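PDB 6VSU: arginase 1, mitochondrial from Arabidopsis thaliana, which hydrolyses L-arginine to urea and L-ornithine with the help of two manganese ions per subunit, and also converts agmatine to putrescine and urea. Local coordinates for residues Val122-Val125 with Met126-Glu129; Gly208-Gln211 with Gly212-Phe215. One frame throughout, in Å; residues are numbered along the deposited sequence.

Contact 1 (Val122-Val125 with Met126-Glu129)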
ATOM      1  N   VAL E 122      35.909   9.408  -4.597  1.00 20.79           N
ATOM      2  CA  VAL E 122      36.307   8.086  -5.144  1.00 20.75           C
ATOM      3  C   VAL E 122      37.838   7.917  -5.060  1.00 21.81           C
ATOM      4  O   VAL E 122      38.287   6.858  -4.667  1.00 21.16           O
ATOM      5  CB  VAL E 122      35.808   7.913  -6.586  1.00 19.86           C
ATOM      6  CG1 VAL E 122      36.359   6.600  -7.162  1.00 19.84           C
ATOM      7  CG2 VAL E 122      34.290   7.924  -6.622  1.00 19.19           C
ATOM      8  N   LYS E 123      38.628   8.937  -5.378  1.00 23.01           N
ATOM      9  CA  LYS E 123      40.101   8.753  -5.376  1.00 25.31           C
ATOM     10  C   LYS E 123      40.576   8.486  -3.942  1.00 25.85           C
ATOM     11  O   LYS E 123      41.506   7.710  -3.772  1.00 25.47           O
ATOM     12  CB  LYS E 123      40.756   9.997  -5.964  1.00 27.15           C
ATOM     13  CG  LYS E 123      40.395  10.180  -7.426  1.00 28.15           C
ATOM     14  CD  LYS E 123      41.388  11.045  -8.172  1.00 30.18           C
ATOM     15  CE  LYS E 123      40.836  11.368  -9.537  1.00 30.71           C
ATOM     16  NZ  LYS E 123      41.786  12.159 -10.363  1.00 32.82           N
ATOM     17  N   LEU E 124      39.930   9.102  -2.956  1.00 25.06           N
ATOM     18  CA  LEU E 124      40.325   8.998  -1.528  1.00 25.89           C
ATOM     19  C   LEU E 124      40.160   7.531  -1.089  1.00 24.06           C
ATOM     20  O   LEU E 124      40.970   7.011  -0.360  1.00 23.87           O
ATOM     21  CB  LEU E 124      39.373   9.898  -0.740  1.00 27.06           C
ATOM     22  CG  LEU E 124      39.856  11.199  -0.092  1.00 29.99           C
ATOM     23  CD1 LEU E 124      41.106  11.794  -0.677  1.00 31.64           C
ATOM     24  CD2 LEU E 124      38.722  12.228  -0.070  1.00 30.59           C
ATOM     25  N   VAL E 125      39.129   6.866  -1.558  1.00 22.53           N
ATOM     26  CA  VAL E 125      38.963   5.408  -1.312  1.00 22.85           C
ATOM     27  C   VAL E 125      40.101   4.638  -2.001  1.00 23.98           C
ATOM     28  O   VAL E 125      40.762   3.815  -1.302  1.00 24.29           O
ATOM     29  CB  VAL E 125      37.604   4.893  -1.805  1.00 22.03           C
ATOM     30  CG1 VAL E 125      37.500   3.399  -1.589  1.00 21.93           C
ATOM     31  CG2 VAL E 125      36.462   5.611  -1.130  1.00 21.89           C
ATOM     32  N   MET E 126      40.372   4.942  -3.276  1.00 24.34           N
ATOM     33  CA  MET E 126      41.325   4.180  -4.116  1.00 26.10           C
ATOM     34  C   MET E 126      42.740   4.337  -3.562  1.00 27.67           C
ATOM     35  O   MET E 126      43.503   3.348  -3.668  1.00 26.69           O
ATOM     36  CB  MET E 126      41.288   4.619  -5.581  1.00 26.74           C
ATOM     37  CG  MET E 126      39.925   4.324  -6.220  1.00 25.28           C
ATOM     38  SD  MET E 126      39.864   4.885  -7.941  1.00 25.23           S
ATOM     39  CE  MET E 126      40.995   3.696  -8.657  1.00 27.18           C
ATOM     40  N   GLU E 127      43.003   5.502  -2.960  1.00 28.31           N
ATOM     41  CA  GLU E 127      44.289   5.894  -2.326  1.00 31.46           C
ATOM     42  C   GLU E 127      44.576   4.997  -1.118  1.00 31.03           C
ATOM     43  O   GLU E 127      45.745   4.909  -0.743  1.00 30.85           O
ATOM     44  CB  GLU E 127      44.326   7.393  -2.025  1.00 35.62           C
ATOM     45  CG  GLU E 127      44.726   8.213  -3.236  1.00 41.38           C
ATOM     46  CD  GLU E 127      44.380   9.692  -3.238  1.00 47.12           C
ATOM     47  OE1 GLU E 127      44.011  10.224  -2.181  1.00 44.21           O
ATOM     48  OE2 GLU E 127      44.487  10.306  -4.308  1.00 50.66           O
ATOM     49  N   GLU E 128      43.541   4.450  -0.478  1.00 28.88           N
ATOM     50  CA  GLU E 128      43.784   3.520   0.642  1.00 30.13           C
ATOM     51  C   GLU E 128      43.813   2.098   0.102  1.00 29.61           C
ATOM     52  O   GLU E 128      42.792   1.475  -0.064  1.00 26.72           O
ATOM     53  CB  GLU E 128      42.737   3.722   1.734  1.00 31.22           C
ATOM     54  CG  GLU E 128      42.884   5.076   2.388  1.00 32.75           C
ATOM     55  CD  GLU E 128      44.045   5.155   3.358  1.00 35.33           C
ATOM     56  OE1 GLU E 128      44.563   4.098   3.820  1.00 37.15           O
ATOM     57  OE2 GLU E 128      44.384   6.270   3.697  1.00 37.81           O
ATOM     58  N   GLU E 129      45.029   1.589  -0.097  1.00 31.22           N
ATOM     59  CA  GLU E 129      45.281   0.210  -0.585  1.00 33.26           C
ATOM     60  C   GLU E 129      44.789  -0.780   0.474  1.00 30.92           C
ATOM     61  O   GLU E 129      45.093  -0.568   1.645  1.00 31.29           O
ATOM     62  CB  GLU E 129      46.788   0.048  -0.777  1.00 39.20           C
ATOM     63  CG  GLU E 129      47.172  -1.048  -1.742  1.00 45.63           C
ATOM     64  CD  GLU E 129      47.109  -0.641  -3.203  1.00 51.57           C
ATOM     65  OE1 GLU E 129      47.690   0.406  -3.550  1.00 52.54           O
ATOM     66  OE2 GLU E 129      46.480  -1.377  -3.984  1.00 53.95           O
TER
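The backbone N of Glu-127 gives its hydrogen to Lys-123 O at 2.8 Å, nearly in line with the carbonyl bond. One residue earlier, Met-126 N binds Val-122 O at 3.2 Å in the same i to i+4 spacing. Then the pattern tightens: Glu-128 N turns to Val-125 O, 3.0 Å away, approaching from above the carbonyl plane. On the flank facing helix 143-154, Val-122 and Met-126 run side by side, with CG1 of the valine 4.0 Å from SD of the methionine; both also pack on that helix and on Pro-133. Glu-127 lays its carboxylate back across the preceding turn: CG stands beside its own backbone N (chi1 -83°) and the chain runs on extended, bringing OE1 to 3.6 Å from CD1 of Leu-124. The Lys-123 ammonium stays well away from this carboxylate and makes its salt bridge with Glu-152, while Glu-128 reaches Arg-35 of the long N-terminal helix. The i to i+3 bond, common where an alpha-helix runs out, accompanies the chain's passage from helix 111-126 through a short loop to strand 131-136, an interior strand of the parallel sheet in the arginase alpha/beta fold.

Contact 2 (Gly208-Gln211 with Gly212-Phe215)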
ATOM      1  N   GLY E 208      19.644   8.031 -29.293  1.00 29.15           N
ATOM      2  CA  GLY E 208      20.426   7.033 -28.559  1.00 27.76           C
ATOM      3  C   GLY E 208      21.224   6.112 -29.489  1.00 27.82           C
ATOM      4  O   GLY E 208      22.367   5.727 -29.082  1.00 26.74           O
ATOM      5  N   ARG E 209      20.600   5.641 -30.577  1.00 27.84           N
ATOM      6  CA  ARG E 209      21.255   4.730 -31.558  1.00 29.04           C
ATOM      7  C   ARG E 209      22.401   5.454 -32.279  1.00 29.98           C
ATOM      8  O   ARG E 209      23.490   4.887 -32.353  1.00 29.68           O
ATOM      9  CB  ARG E 209      20.219   4.172 -32.541  1.00 30.73           C
ATOM     10  CG  ARG E 209      19.124   3.335 -31.898  1.00 30.81           C
ATOM     11  CD  ARG E 209      17.992   3.008 -32.853  1.00 33.71           C
ATOM     12  NE  ARG E 209      16.887   2.295 -32.230  1.00 34.00           N
ATOM     13  CZ  ARG E 209      16.975   1.054 -31.787  1.00 34.16           C
ATOM     14  NH1 ARG E 209      18.118   0.406 -31.891  1.00 34.78           N
ATOM     15  NH2 ARG E 209      15.937   0.467 -31.229  1.00 34.04           N
ATOM     16  N   GLU E 210      22.152   6.682 -32.740  1.00 30.47           N
ATOM     17  CA  GLU E 210      23.162   7.553 -33.395  1.00 32.20           C
ATOM     18  C   GLU E 210      24.355   7.850 -32.473  1.00 29.38           C
ATOM     19  O   GLU E 210      25.506   7.672 -32.906  1.00 28.68           O
ATOM     20  CB  GLU E 210      22.539   8.854 -33.853  1.00 35.57           C
ATOM     21  CG  GLU E 210      21.859   8.633 -35.159  1.00 40.28           C
ATOM     22  CD  GLU E 210      22.877   8.171 -36.208  1.00 44.51           C
ATOM     23  OE1 GLU E 210      24.061   8.719 -36.201  1.00 47.52           O
ATOM     24  OE2 GLU E 210      22.520   7.236 -36.983  1.00 46.16           O
ATOM     25  N   GLN E 211      24.077   8.199 -31.231  1.00 26.70           N
ATOM     26  CA  GLN E 211      25.141   8.408 -30.214  1.00 25.45           C
ATOM     27  C   GLN E 211      25.928   7.094 -30.009  1.00 24.20           C
ATOM     28  O   GLN E 211      27.166   7.167 -29.893  1.00 23.83           O
ATOM     29  CB  GLN E 211      24.568   8.978 -28.893  1.00 23.94           C
ATOM     30  CG  GLN E 211      24.144  10.432 -29.015  1.00 24.79           C
ATOM     31  CD  GLN E 211      25.278  11.421 -28.835  1.00 25.46           C
ATOM     32  OE1 GLN E 211      25.904  11.792 -29.819  1.00 26.68           O
ATOM     33  NE2 GLN E 211      25.591  11.807 -27.584  1.00 24.58           N
ATOM     34  N   GLY E 212      25.276   5.934 -29.961  1.00 23.41           N
ATOM     35  CA  GLY E 212      26.010   4.647 -29.867  1.00 23.71           C
ATOM     36  C   GLY E 212      26.984   4.440 -31.057  1.00 25.51           C
ATOM     37  O   GLY E 212      28.159   4.138 -30.817  1.00 24.75           O
ATOM     38  N   LYS E 213      26.550   4.752 -32.268  1.00 27.61           N
ATOM     39  CA  LYS E 213      27.398   4.643 -33.470  1.00 30.96           C
ATOM     40  C   LYS E 213      28.548   5.625 -33.351  1.00 31.13           C
ATOM     41  O   LYS E 213      29.664   5.203 -33.537  1.00 31.50           O
ATOM     42  CB  LYS E 213      26.585   4.907 -34.732  1.00 33.71           C
ATOM     43  CG  LYS E 213      25.419   3.966 -34.926  1.00 34.82           C
ATOM     44  CD  LYS E 213      25.070   3.935 -36.378  1.00 38.73           C
ATOM     45  CE  LYS E 213      23.947   2.977 -36.688  1.00 40.96           C
ATOM     46  NZ  LYS E 213      23.615   3.074 -38.134  1.00 44.48           N
ATOM     47  N   ARG E 214      28.270   6.846 -32.907  1.00 30.92           N
ATOM     48  CA  ARG E 214      29.294   7.913 -32.806  1.00 31.73           C
ATOM     49  C   ARG E 214      30.413   7.457 -31.869  1.00 30.30           C
ATOM     50  O   ARG E 214      31.597   7.811 -32.130  1.00 30.81           O
ATOM     51  CB  ARG E 214      28.673   9.222 -32.311  1.00 32.37           C
ATOM     52  CG  ARG E 214      29.664  10.328 -31.998  1.00 33.46           C
ATOM     53  CD  ARG E 214      28.966  11.632 -31.710  1.00 34.58           C
ATOM     54  NE  ARG E 214      29.855  12.616 -31.128  1.00 35.37           N
ATOM     55  CZ  ARG E 214      29.526  13.435 -30.139  1.00 36.60           C
ATOM     56  NH1 ARG E 214      28.308  13.409 -29.598  1.00 35.09           N
ATOM     57  NH2 ARG E 214      30.434  14.286 -29.687  1.00 37.91           N
ATOM     58  N   PHE E 215      30.097   6.706 -30.830  1.00 28.28           N
ATOM     59  CA  PHE E 215      31.108   6.332 -29.818  1.00 27.73           C
ATOM     60  C   PHE E 215      31.518   4.870 -29.946  1.00 27.21           C
ATOM     61  O   PHE E 215      32.341   4.435 -29.145  1.00 26.50           O
ATOM     62  CB  PHE E 215      30.621   6.638 -28.400  1.00 26.66           C
ATOM     63  CG  PHE E 215      30.414   8.097 -28.136  1.00 27.55           C
ATOM     64  CD1 PHE E 215      31.453   9.004 -28.245  1.00 29.30           C
ATOM     65  CD2 PHE E 215      29.152   8.561 -27.804  1.00 28.60           C
ATOM     66  CE1 PHE E 215      31.246  10.350 -28.007  1.00 30.15           C
ATOM     67  CE2 PHE E 215      28.948   9.908 -27.555  1.00 29.69           C
ATOM     68  CZ  PHE E 215      29.996  10.802 -27.666  1.00 29.79           C
TER
HETATM   69  O   HOH W   1      27.591  13.863 -27.055  1.00 28.90           O
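Gln-211 and Arg-214 lie side by side, pointing the same way, and NH1 of the arginine donates to OE1 of the glutamine at 2.9 Å. The donor sits on a lone pair in the carbonyl plane, and OE1 lies in the guanidinium plane at its edge, although the amide and guanidinium planes are turned 39° apart. Arg-214 gets there with CG anti to its backbone N (chi1 172°) and a chain extended as far as NE. Gln-211 instead turns about its CB-CG bond (chi2 -84°), which carries its amide along the helix toward Arg-214. A water closes the link, accepting from Gln-211 NE2 at 2.9 Å and from Arg-214 NH1 at 2.7 Å. NE2 has a second acceptor in the carbonyl of Ile-169, in the loop that helps bind L-ornithine. All this sits on the last two turns of helix 206-215, the crossover helix of a beta-alpha-beta unit between strands 193-201 and 218-221. Trading Gln-211 for a leucine would probably leave the Ile-169 carbonyl without this donor and Arg-214 NH1 without its amide anchor, letting the guanidinium swing. Phe-215 sets its CZ over one face of the Arg-214 guanidinium, 3.6 Å from its plane and over its centre, and CE2 of the ring is 3.9 Å from Gln-211 NE2. The ring also packs on Met-188 and Glu-189 of helix 183-189. At the other flank Lys-213 runs out extended, its CG 3.3 Å from Arg-209 O, and its NZ stays 4.5 Å from Glu-210 OE2, beyond salt-bridge range. Arg-209 points away from the following turn, pairing with Glu-221 and packing against Glu-82 of a neighbouring subunit.

In the fold
Contact 1 and contact 2 belong to the same alpha/beta fold but sit far apart, their centres 33 Å and their nearest atoms about 21 Å from each other. Contact 1 leads into strand 131-136, well inside the parallel sheet, and lies away from the metal and ligand sites. Contact 2 is on the helix that precedes the edge strand 218-221, at one side of this chain's sheet, close to the active site: between nearest atoms, Gly-208 is about 8 Å from a bound L-ornithine and about 12 Å from a manganese ion, and the Gln-211 side chain about 4 Å from that of Ile-169, an L-ornithine-binding residue. Arg-209 also brings contact 2 to a subunit interface, whereas no other chain of the hexamer touches contact 1.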